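Local structure of aminopeptidase N family protein (Idiomarina loihiensis L2TR, 4FGM) at residues Glu454-Phe459 with Lys582-Pro587. The protein probably acts as a zinc-dependent aminopeptidase of the M61 family, removing residues from the N-terminus of peptides. Residues are numbered along the deposited sequence; the frame is centred on the assembly and turned at random.
Sequences ELLQNF and KGWLTP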
loop_
_atom_site.group_PDB
_atom_site.type_symbol
_atom_site.label_atom_id
_atom_site.label_comp_id
_atom_site.label_asym_id
_atom_site.label_seq_id
_atom_site.Cartn_x
_atom_site.Cartn_y
_atom_site.Cartn_z
ATOM N N GLU A 454 19.269 -3.922 22.073
ATOM C CA GLU A 454 20.414 -4.810 22.219
ATOM C C GLU A 454 20.853 -5.309 20.844
ATOM O O GLU A 454 22.036 -5.271 20.500
ATOM C CB GLU A 454 20.040 -5.987 23.128
ATOM C CG GLU A 454 21.205 -6.907 23.474
ATOM C CD GLU A 454 20.873 -7.889 24.587
ATOM O OE1 GLU A 454 20.571 -7.430 25.709
ATOM O OE2 GLU A 454 20.913 -9.115 24.341
ATOM N N LEU A 455 19.880 -5.758 20.059
ATOM C CA LEU A 455 20.111 -6.271 18.713
ATOM C C LEU A 455 20.858 -5.267 17.839
ATOM O O LEU A 455 21.793 -5.630 17.130
ATOM C CB LEU A 455 18.765 -6.618 18.074
ATOM C CG LEU A 455 18.566 -7.963 17.376
ATOM C CD1 LEU A 455 19.450 -9.033 17.994
ATOM C CD2 LEU A 455 17.099 -8.355 17.492
ATOM N N LEU A 456 20.443 -4.005 17.891
ATOM C CA LEU A 456 21.072 -2.948 17.097
ATOM C C LEU A 456 22.441 -2.552 17.642
ATOM O O LEU A 456 23.318 -2.102 16.896
ATOM C CB LEU A 456 20.160 -1.719 17.045
ATOM C CG LEU A 456 18.907 -1.894 16.185
ATOM C CD1 LEU A 456 17.814 -0.923 16.616
ATOM C CD2 LEU A 456 19.283 -1.698 14.718
ATOM N N GLN A 457 22.613 -2.715 18.948
ATOM C CA GLN A 457 23.868 -2.388 19.597
ATOM C C GLN A 457 24.928 -3.357 19.079
ATOM O O GLN A 457 26.078 -2.979 18.855
ATOM C CB GLN A 457 23.714 -2.516 21.113
ATOM C CG GLN A 457 24.433 -1.433 21.895
ATOM C CD GLN A 457 23.970 -1.358 23.336
ATOM O OE1 GLN A 457 24.173 -2.289 24.115
ATOM N NE2 GLN A 457 23.336 -0.247 23.696
ATOM N N ASN A 458 24.523 -4.608 18.873
ATOM C CA ASN A 458 25.430 -5.625 18.371
ATOM C C ASN A 458 25.934 -5.307 16.973
ATOM O O ASN A 458 26.868 -5.944 16.487
ATOM C CB ASN A 458 24.755 -6.997 18.374
ATOM C CG ASN A 458 24.681 -7.601 19.756
ATOM O OD1 ASN A 458 25.671 -7.611 20.490
ATOM N ND2 ASN A 458 23.513 -8.120 20.119
ATOM N N PHE A 459 25.313 -4.333 16.319
ATOM C CA PHE A 459 25.739 -3.947 14.981
ATOM C C PHE A 459 26.269 -2.529 14.965
ATOM O O PHE A 459 26.450 -1.937 13.908
ATOM C CB PHE A 459 24.597 -4.089 13.974
ATOM C CG PHE A 459 24.297 -5.511 13.600
ATOM C CD1 PHE A 459 23.611 -6.347 14.472
ATOM C CD2 PHE A 459 24.693 -6.012 12.365
ATOM C CE1 PHE A 459 23.327 -7.669 14.122
ATOM C CE2 PHE A 459 24.416 -7.332 12.006
ATOM C CZ PHE A 459 23.728 -8.159 12.883
ATOM N N LYS A 582 29.071 -5.060 9.976
ATOM C CA LYS A 582 29.238 -6.343 9.303
ATOM C C LYS A 582 28.470 -6.452 7.989
ATOM O O LYS A 582 27.895 -7.499 7.684
ATOM C CB LYS A 582 28.811 -7.489 10.224
ATOM C CG LYS A 582 29.956 -8.306 10.799
ATOM C CD LYS A 582 30.370 -7.819 12.178
ATOM C CE LYS A 582 31.225 -8.865 12.903
ATOM N NZ LYS A 582 32.514 -9.169 12.210
ATOM N N GLY A 583 28.455 -5.374 7.214
ATOM C CA GLY A 583 27.763 -5.412 5.935
ATOM C C GLY A 583 26.253 -5.231 5.945
ATOM O O GLY A 583 25.637 -5.188 4.879
ATOM N N TRP A 584 25.635 -5.142 7.119
ATOM C CA TRP A 584 24.195 -4.938 7.151
ATOM C C TRP A 584 23.931 -3.560 6.565
ATOM O O TRP A 584 22.949 -3.352 5.854
ATOM C CB TRP A 584 23.658 -5.003 8.573
ATOM C CG TRP A 584 22.225 -4.600 8.655
ATOM C CD1 TRP A 584 21.190 -5.099 7.918
ATOM C CD2 TRP A 584 21.658 -3.615 9.529
ATOM N NE1 TRP A 584 20.011 -4.485 8.278
ATOM C CE2 TRP A 584 20.269 -3.568 9.261
ATOM C CE3 TRP A 584 22.187 -2.763 10.506
ATOM C CZ2 TRP A 584 19.403 -2.709 9.943
ATOM C CZ3 TRP A 584 21.326 -1.907 11.183
ATOM C CH2 TRP A 584 19.950 -1.886 10.895
ATOM N N LEU A 585 24.819 -2.623 6.877
ATOM C CA LEU A 585 24.725 -1.265 6.361
ATOM C C LEU A 585 26.109 -0.854 5.871
ATOM O O LEU A 585 27.120 -1.378 6.332
ATOM C CB LEU A 585 24.256 -0.286 7.445
ATOM C CG LEU A 585 22.865 -0.472 8.056
ATOM C CD1 LEU A 585 22.599 0.641 9.063
ATOM C CD2 LEU A 585 21.816 -0.463 6.961
ATOM N N THR A 586 26.141 0.079 4.930
ATOM C CA THR A 586 27.389 0.577 4.375
ATOM C C THR A 586 27.574 2.033 4.792
ATOM O O THR A 586 26.812 2.905 4.380
ATOM C CB THR A 586 27.374 0.496 2.841
ATOM O OG1 THR A 586 27.267 -0.875 2.437
ATOM C CG2 THR A 586 28.638 1.108 2.264
ATOM N N PRO A 587 28.590 2.313 5.617
ATOM C CA PRO A 587 28.880 3.669 6.099
ATOM C C PRO A 587 29.464 4.594 5.033
ATOM O O PRO A 587 29.874 4.058 3.982
ATOM C CB PRO A 587 29.855 3.415 7.236
ATOM C CG PRO A 587 30.638 2.245 6.719
ATOM C CD PRO A 587 29.548 1.343 6.174
#
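Leu456, near the end of the short helix 453-457, reaches the indole of Trp584 with one methyl: CD2 lies 3.9 Å from Trp584 CH2 and 4.1 Å from Trp584 CZ3, so it meets the far corner of the six-membered ring. The two side chains run aslant to each other, and Leu456 also touches Val461 and Val463 of the strand 461-466 that follows. The chain then turns: Asn458 N and Phe459 N hydrogen-bond to Glu454 O and Leu456 O, both at 3.0 Å. Phe459 comes just past the helix, its CB directed toward 582-587. Between the two segments lies a region richer in strand than in helix, consistent with a PDZ domain, and the chain end comes back to pack on helices 308-320, 326-342 and 378-394 of the M61 peptidase; the zinc site is well away. Phe459 meets Trp584 at the other end of the side chain, with ring atom CD2 4.1 Å from Trp584 CB. The rings are oblique, centroid of Phe459 to centroid of the indole five-membered ring 6.0 Å, planes at 70°, and the touching side-chain atoms are all carbon. With chi1 at 172°, the indole of Trp584 extends opposite its own amide nitrogen, which swings the six-membered ring out to the Leu456 methyl while CB stays beside the phenyl ring. One face of the indole is met by Leu585 CG, and its NE1 is hydrogen-bonded to Tyr312 OH. Leu389 and Leu393 of helix 378-394 touch Phe459, and Leu385 and Arg392 of the same helix touch Trp584.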